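Local coordinates for protein polygalacturonase (Pectobacterium carotovorum subsp. carotovorum, PDB 1BHE) that hydrolyses the alpha-1,4-galacturonosyl links of polygalacturonic acid from within the chain, contributing to maceration and soft rot of plant tissue, at residues S27-A32 with G55-P60; I103-T108 with K160-Y165. All blocks are in the same frame, centred on the assembly; numbering follows the deposited sequence.

Contacts 1 and 2 follow one another along the chain, the first at the capped N-terminal end of the beta-helix, the second between turns farther in. Contact 1 lies farther from the centre of the molecule: helix 26-33 is fastened to strand 51-58. Contact 2 joins strand 103-106 and the turn after it to the corner that leads into strand 162-165. Their centres are about 14 Å apart. Strands 51-58 and 103-106 are parallel neighbours, probably hydrogen-bonded through L57, L59 and T104, and L59 also packs on F162. These links connect the helix-covered end with the interior around contact 2.

Contact 1 (S27-A32 with G55-P60); sequences STIQKA and GPLSLP
The flat amide of Q30 lies edge-on to the backbone of S58. Its OE1 accepts the N-H of S58 at 2.8 Å, in the carbonyl plane and on a lone pair. Its NE2 gives a hydrogen to S58 O at 3.0 Å, and that oxygen sits only 2° out of the amide plane. Both bonds are nearly straight, so the pair fixes the rotation of the amide and identifies its oxygen and nitrogen. S58 CB stands off toward one face, 3.9 Å from Q30 OE1, while L57 CA approaches the same oxygen near the amide plane. A water gives a second hydrogen bond to OE1 and another to P56 O, and NE2 also bonds to OD1 of N34. With CG anti to the backbone N (chi1 -165°) and a bend at chi2, the side chain of Q30 reaches out from the helix to the strand.

The setting is the N-terminal end of the parallel beta-helix characteristic of family 28 glycosidases, where a short helix caps the first turns. L57 bonds through its backbone to F102 and T104, and L59 N probably bonds to T104 O, on the side of strand 103-106; S58, between them, presents its N-H and C=O to the helix, and the glutamine amide pairs with them much as a neighbouring strand would.

Apolar contact adds to this polar grip. The side chains of I29 and L57 cross at about a right angle, and I29 CG2 meets L57 CD1 and CD2, each at 4.0 Å. I29 also touches L18 of strand 14-19, and on the strand side L59 and P60 lean on L33.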
ATOM      1  N   SER A  27     -21.369   9.185 -12.891  1.00 10.33           N
ATOM      2  CA  SER A  27     -21.812  10.573 -12.775  1.00 11.17           C
ATOM      3  C   SER A  27     -22.798  10.769 -11.637  1.00 10.32           C
ATOM      4  O   SER A  27     -22.809  11.852 -11.041  1.00 10.52           O
ATOM      5  CB  SER A  27     -22.365  11.088 -14.106  1.00 12.46           C
ATOM      6  OG  SER A  27     -23.369  10.201 -14.580  1.00 15.37           O
ATOM      7  N   THR A  28     -23.596   9.765 -11.294  1.00  9.77           N
ATOM      8  CA  THR A  28     -24.518   9.875 -10.168  1.00 10.69           C
ATOM      9  C   THR A  28     -23.736  10.030  -8.865  1.00 10.28           C
ATOM     10  O   THR A  28     -24.054  10.886  -8.039  1.00 10.22           O
ATOM     11  CB  THR A  28     -25.511   8.707 -10.078  1.00 11.32           C
ATOM     12  OG1 THR A  28     -24.825   7.483  -9.794  1.00 15.02           O
ATOM     13  CG2 THR A  28     -26.258   8.542 -11.389  1.00 10.09           C
ATOM     14  N   ILE A  29     -22.687   9.231  -8.689  1.00  9.50           N
ATOM     15  CA  ILE A  29     -21.854   9.345  -7.487  1.00  8.65           C
ATOM     16  C   ILE A  29     -21.069  10.650  -7.479  1.00  8.07           C
ATOM     17  O   ILE A  29     -21.005  11.345  -6.458  1.00  8.31           O
ATOM     18  CB  ILE A  29     -20.906   8.136  -7.355  1.00  8.52           C
ATOM     19  CG1 ILE A  29     -21.700   6.834  -7.194  1.00  8.62           C
ATOM     20  CG2 ILE A  29     -19.978   8.322  -6.157  1.00  8.65           C
ATOM     21  CD1 ILE A  29     -20.857   5.571  -7.273  1.00  9.48           C
ATOM     22  N   GLN A  30     -20.458  11.032  -8.599  1.00  7.63           N
ATOM     23  CA  GLN A  30     -19.683  12.260  -8.685  1.00  8.16           C
ATOM     24  C   GLN A  30     -20.531  13.489  -8.368  1.00  8.60           C
ATOM     25  O   GLN A  30     -20.110  14.367  -7.616  1.00  7.93           O
ATOM     26  CB  GLN A  30     -19.004  12.443 -10.045  1.00  7.92           C
ATOM     27  CG  GLN A  30     -17.912  13.515 -10.028  1.00  7.86           C
ATOM     28  CD  GLN A  30     -16.815  13.176  -9.035  1.00  8.79           C
ATOM     29  OE1 GLN A  30     -16.095  12.197  -9.247  1.00  8.26           O
ATOM     30  NE2 GLN A  30     -16.704  13.962  -7.967  1.00  8.25           N
ATOM     31  N   LYS A  31     -21.737  13.549  -8.928  1.00  9.57           N
ATOM     32  CA  LYS A  31     -22.653  14.655  -8.658  1.00 10.54           C
ATOM     33  C   LYS A  31     -22.957  14.769  -7.173  1.00 10.12           C
ATOM     34  O   LYS A  31     -22.910  15.861  -6.599  1.00 10.49           O
ATOM     35  CB  LYS A  31     -23.957  14.470  -9.452  1.00 11.65           C
ATOM     36  CG  LYS A  31     -24.948  15.606  -9.231  1.00 13.67           C
ATOM     37  CD  LYS A  31     -26.152  15.483 -10.159  1.00 14.79           C
ATOM     38  CE  LYS A  31     -27.101  16.664  -9.966  1.00 16.10           C
ATOM     39  NZ  LYS A  31     -28.369  16.468 -10.734  1.00 17.73           N
ATOM     40  N   ALA A  32     -23.220  13.648  -6.509  1.00  9.31           N
ATOM     41  CA  ALA A  32     -23.474  13.612  -5.077  1.00  8.93           C
ATOM     42  C   ALA A  32     -22.245  14.064  -4.296  1.00  8.85           C
ATOM     43  O   ALA A  32     -22.369  14.802  -3.320  1.00  8.71           O
ATOM     44  CB  ALA A  32     -23.880  12.212  -4.640  1.00  8.70           C
ATOM     45  N   GLY A  55     -16.587   4.331 -13.036  1.00  6.96           N
ATOM     46  CA  GLY A  55     -15.248   4.644 -13.518  1.00  6.77           C
ATOM     47  C   GLY A  55     -14.636   5.606 -12.493  1.00  6.58           C
ATOM     48  O   GLY A  55     -15.140   5.747 -11.375  1.00  6.21           O
ATOM     49  N   PRO A  56     -13.562   6.282 -12.866  1.00  6.83           N
ATOM     50  CA  PRO A  56     -12.862   7.194 -11.985  1.00  6.75           C
ATOM     51  C   PRO A  56     -13.747   8.198 -11.264  1.00  6.16           C
ATOM     52  O   PRO A  56     -14.597   8.844 -11.870  1.00  5.13           O
ATOM     53  CB  PRO A  56     -11.895   7.929 -12.915  1.00  6.96           C
ATOM     54  CG  PRO A  56     -11.593   6.926 -13.975  1.00  7.26           C
ATOM     55  CD  PRO A  56     -12.873   6.153 -14.176  1.00  7.25           C
ATOM     56  N   LEU A  57     -13.506   8.347  -9.967  1.00  4.99           N
ATOM     57  CA  LEU A  57     -14.208   9.284  -9.121  1.00  4.10           C
ATOM     58  C   LEU A  57     -13.197  10.221  -8.451  1.00  5.01           C
ATOM     59  O   LEU A  57     -12.069   9.815  -8.173  1.00  4.20           O
ATOM     60  CB  LEU A  57     -14.998   8.551  -8.026  1.00  4.38           C
ATOM     61  CG  LEU A  57     -16.089   7.578  -8.472  1.00  4.25           C
ATOM     62  CD1 LEU A  57     -16.563   6.700  -7.315  1.00  4.12           C
ATOM     63  CD2 LEU A  57     -17.265   8.328  -9.090  1.00  4.60           C
ATOM     64  N   SER A  58     -13.623  11.449  -8.199  1.00  5.27           N
ATOM     65  CA  SER A  58     -12.790  12.423  -7.494  1.00  4.81           C
ATOM     66  C   SER A  58     -13.433  12.770  -6.153  1.00  4.71           C
ATOM     67  O   SER A  58     -14.607  13.144  -6.060  1.00  4.51           O
ATOM     68  CB  SER A  58     -12.619  13.699  -8.312  1.00  6.28           C
ATOM     69  OG  SER A  58     -11.841  14.660  -7.620  1.00  8.23           O
ATOM     70  N   LEU A  59     -12.646  12.653  -5.089  1.00  5.62           N
ATOM     71  CA  LEU A  59     -13.126  12.958  -3.746  1.00  5.50           C
ATOM     72  C   LEU A  59     -12.751  14.364  -3.322  1.00  5.26           C
ATOM     73  O   LEU A  59     -11.570  14.658  -3.132  1.00  4.28           O
ATOM     74  CB  LEU A  59     -12.514  11.918  -2.798  1.00  7.00           C
ATOM     75  CG  LEU A  59     -13.055  11.859  -1.370  1.00  7.44           C
ATOM     76  CD1 LEU A  59     -14.568  11.746  -1.359  1.00  8.70           C
ATOM     77  CD2 LEU A  59     -12.414  10.696  -0.615  1.00  8.76           C
ATOM     78  N   PRO A  60     -13.726  15.252  -3.156  1.00  5.22           N
ATOM     79  CA  PRO A  60     -13.485  16.634  -2.775  1.00  5.71           C
ATOM     80  C   PRO A  60     -12.988  16.771  -1.345  1.00  6.06           C
ATOM     81  O   PRO A  60     -13.185  15.891  -0.502  1.00  6.64           O
ATOM     82  CB  PRO A  60     -14.823  17.347  -2.967  1.00  5.88           C
ATOM     83  CG  PRO A  60     -15.625  16.408  -3.816  1.00  6.40           C
ATOM     84  CD  PRO A  60     -15.169  15.018  -3.398  1.00  5.48           C
TER
HETATM   85  O   HOH W   1     -15.911  11.262 -11.837  1.00  8.02           O

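Contact 2 (I103-T108 with K160-Y165); sequences ITAVST and KNFTLY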
ATOM      1  N   ILE A 103     -10.422   5.896  -7.246  1.00  5.18           N
ATOM      2  CA  ILE A 103     -10.815   6.999  -6.374  1.00  4.21           C
ATOM      3  C   ILE A 103      -9.585   7.883  -6.132  1.00  4.79           C
ATOM      4  O   ILE A 103      -8.568   7.355  -5.670  1.00  5.03           O
ATOM      5  CB  ILE A 103     -11.386   6.541  -5.031  1.00  4.98           C
ATOM      6  CG1 ILE A 103     -12.644   5.667  -5.218  1.00  5.12           C
ATOM      7  CG2 ILE A 103     -11.728   7.737  -4.142  1.00  4.53           C
ATOM      8  CD1 ILE A 103     -12.979   4.919  -3.932  1.00  6.43           C
ATOM      9  N   THR A 104      -9.674   9.152  -6.503  1.00  4.41           N
ATOM     10  CA  THR A 104      -8.535  10.057  -6.330  1.00  4.47           C
ATOM     11  C   THR A 104      -8.903  11.245  -5.446  1.00  4.56           C
ATOM     12  O   THR A 104      -9.932  11.889  -5.629  1.00  4.63           O
ATOM     13  CB  THR A 104      -8.036  10.588  -7.690  1.00  4.97           C
ATOM     14  OG1 THR A 104      -7.814   9.511  -8.608  1.00  4.84           O
ATOM     15  CG2 THR A 104      -6.715  11.336  -7.520  1.00  4.84           C
ATOM     16  N   ALA A 105      -8.055  11.545  -4.464  1.00  3.85           N
ATOM     17  CA  ALA A 105      -8.248  12.653  -3.543  1.00  3.66           C
ATOM     18  C   ALA A 105      -7.030  13.576  -3.669  1.00  4.45           C
ATOM     19  O   ALA A 105      -5.927  13.178  -3.292  1.00  4.70           O
ATOM     20  CB  ALA A 105      -8.369  12.122  -2.116  1.00  2.53           C
ATOM     21  N   VAL A 106      -7.210  14.732  -4.276  1.00  4.87           N
ATOM     22  CA  VAL A 106      -6.127  15.683  -4.510  1.00  5.84           C
ATOM     23  C   VAL A 106      -6.269  16.917  -3.637  1.00  5.19           C
ATOM     24  O   VAL A 106      -7.327  17.548  -3.624  1.00  4.86           O
ATOM     25  CB  VAL A 106      -6.130  16.148  -5.990  1.00  6.65           C
ATOM     26  CG1 VAL A 106      -5.088  17.243  -6.207  1.00  8.07           C
ATOM     27  CG2 VAL A 106      -5.868  14.975  -6.917  1.00  7.58           C
ATOM     28  N   SER A 107      -5.219  17.271  -2.899  1.00  4.59           N
ATOM     29  CA  SER A 107      -5.261  18.444  -2.033  1.00  4.79           C
ATOM     30  C   SER A 107      -6.496  18.478  -1.147  1.00  4.69           C
ATOM     31  O   SER A 107      -7.186  19.496  -1.060  1.00  4.27           O
ATOM     32  CB  SER A 107      -5.152  19.715  -2.903  1.00  5.55           C
ATOM     33  OG  SER A 107      -3.910  19.650  -3.601  1.00  6.18           O
ATOM     34  N   THR A 108      -6.756  17.382  -0.432  1.00  4.18           N
ATOM     35  CA  THR A 108      -7.900  17.300   0.461  1.00  4.04           C
ATOM     36  C   THR A 108      -7.459  17.422   1.917  1.00  4.12           C
ATOM     37  O   THR A 108      -6.322  17.120   2.279  1.00  3.01           O
ATOM     38  CB  THR A 108      -8.675  15.972   0.316  1.00  3.46           C
ATOM     39  OG1 THR A 108      -7.817  14.877   0.691  1.00  4.59           O
ATOM     40  CG2 THR A 108      -9.109  15.764  -1.130  1.00  3.71           C
ATOM     41  N   LYS A 160      -4.084  16.218   3.693  1.00  5.09           N
ATOM     42  CA  LYS A 160      -3.939  16.317   5.124  1.00  6.39           C
ATOM     43  C   LYS A 160      -5.017  15.538   5.867  1.00  5.99           C
ATOM     44  O   LYS A 160      -6.199  15.707   5.578  1.00  5.52           O
ATOM     45  CB  LYS A 160      -4.091  17.797   5.528  1.00  8.87           C
ATOM     46  CG  LYS A 160      -3.550  18.124   6.914  1.00 12.40           C
ATOM     47  CD  LYS A 160      -2.341  19.052   6.813  1.00 15.68           C
ATOM     48  CE  LYS A 160      -2.733  20.444   6.338  1.00 17.50           C
ATOM     49  NZ  LYS A 160      -1.636  21.437   6.537  1.00 19.17           N
ATOM     50  N   ASN A 161      -4.593  14.750   6.847  1.00  6.10           N
ATOM     51  CA  ASN A 161      -5.512  13.998   7.693  1.00  6.20           C
ATOM     52  C   ASN A 161      -6.627  13.276   6.953  1.00  5.86           C
ATOM     53  O   ASN A 161      -7.828  13.512   7.104  1.00  6.06           O
ATOM     54  CB  ASN A 161      -6.024  14.930   8.802  1.00  6.92           C
ATOM     55  CG  ASN A 161      -4.911  15.354   9.746  1.00  8.50           C
ATOM     56  OD1 ASN A 161      -3.873  14.693   9.901  1.00  8.85           O
ATOM     57  ND2 ASN A 161      -5.099  16.488  10.419  1.00  8.53           N
ATOM     58  N   PHE A 162      -6.223  12.308   6.128  1.00  5.05           N
ATOM     59  CA  PHE A 162      -7.115  11.458   5.354  1.00  4.68           C
ATOM     60  C   PHE A 162      -7.405  10.206   6.186  1.00  4.55           C
ATOM     61  O   PHE A 162      -6.494   9.718   6.862  1.00  4.55           O
ATOM     62  CB  PHE A 162      -6.469  11.043   4.023  1.00  3.74           C
ATOM     63  CG  PHE A 162      -7.420  10.340   3.087  1.00  4.23           C
ATOM     64  CD1 PHE A 162      -7.634   8.976   3.172  1.00  3.88           C
ATOM     65  CD2 PHE A 162      -8.120  11.059   2.138  1.00  4.26           C
ATOM     66  CE1 PHE A 162      -8.530   8.344   2.321  1.00  3.90           C
ATOM     67  CE2 PHE A 162      -9.022  10.440   1.293  1.00  4.44           C
ATOM     68  CZ  PHE A 162      -9.230   9.079   1.379  1.00  3.67           C
ATOM     69  N   THR A 163      -8.622   9.687   6.139  1.00  3.83           N
ATOM     70  CA  THR A 163      -8.996   8.516   6.922  1.00  4.67           C
ATOM     71  C   THR A 163      -9.501   7.379   6.033  1.00  5.19           C
ATOM     72  O   THR A 163     -10.305   7.616   5.139  1.00  4.24           O
ATOM     73  CB  THR A 163     -10.130   8.865   7.920  1.00  5.05           C
ATOM     74  OG1 THR A 163      -9.647   9.834   8.856  1.00  4.84           O
ATOM     75  CG2 THR A 163     -10.597   7.622   8.676  1.00  6.22           C
ATOM     76  N   LEU A 164      -9.053   6.166   6.296  1.00  4.86           N
ATOM     77  CA  LEU A 164      -9.494   4.952   5.623  1.00  5.28           C
ATOM     78  C   LEU A 164      -9.962   4.010   6.749  1.00  5.87           C
ATOM     79  O   LEU A 164      -9.098   3.554   7.503  1.00  5.42           O
ATOM     80  CB  LEU A 164      -8.344   4.276   4.899  1.00  6.13           C
ATOM     81  CG  LEU A 164      -8.473   3.656   3.524  1.00  7.81           C
ATOM     82  CD1 LEU A 164      -7.519   2.474   3.355  1.00  7.02           C
ATOM     83  CD2 LEU A 164      -9.884   3.279   3.115  1.00  7.33           C
ATOM     84  N   TYR A 165     -11.265   3.785   6.886  1.00  5.78           N
ATOM     85  CA  TYR A 165     -11.728   3.026   8.045  1.00  6.27           C
ATOM     86  C   TYR A 165     -12.768   1.946   7.809  1.00  6.73           C
ATOM     87  O   TYR A 165     -13.750   2.188   7.110  1.00  5.83           O
ATOM     88  CB  TYR A 165     -12.375   4.064   8.992  1.00  6.33           C
ATOM     89  CG  TYR A 165     -12.987   3.490  10.252  1.00  7.30           C
ATOM     90  CD1 TYR A 165     -12.226   2.831  11.201  1.00  7.07           C
ATOM     91  CD2 TYR A 165     -14.354   3.635  10.482  1.00  7.25           C
ATOM     92  CE1 TYR A 165     -12.804   2.321  12.356  1.00  7.77           C
ATOM     93  CE2 TYR A 165     -14.938   3.139  11.635  1.00  8.24           C
ATOM     94  CZ  TYR A 165     -14.158   2.478  12.561  1.00  8.44           C
ATOM     95  OH  TYR A 165     -14.745   1.978  13.710  1.00  8.82           O
TER
HETATM   96  O   HOH W   2      -7.804  14.366   3.561  1.00  4.51           O
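A105 and T108 meet F162 and K160 across successive turns of a right-handed parallel beta-helix, the fold of the family 28 enzymes. Strand 103-106 stacks on 154-157 in the next turn, and the chain then rounds a corner at N161 to enter strand 162-165, where the buried side chain of F162 points toward segment 103-108.

The apolar part belongs to the phenyl ring. A chi1 of -171° carries the F162 ring away from its own backbone N and toward A105, and its CE2 meets A105 CB obliquely at 3.9 Å. The F162 side chain also touches I113, I156 and F185, from strands 112-114, 154-157 and 183-193. T108 comes in differently: its OG1 lies at the ring edge, near the ring plane, 4.1 Å from F162 CD2.

Backbone hydrogen bonding supplies the second kind of tie. K160 N donates to T108 O at 2.8 Å, nearly along the C=O axis (C=O...N angle 165°), linking the loop after strand 103-106 to the residue just before the corner at N161. S107 and N161, next to these partners, both adopt left-handed backbone conformations that bend the chain.

The polar side-chain contacts centre on T108. Its buried hydroxyl is hydrogen-bonded to S159 OG, and it also shares one water with the corner: this molecule lies 2.9 Å from T108 OG1 and donates to K160 O, likewise at 2.9 Å.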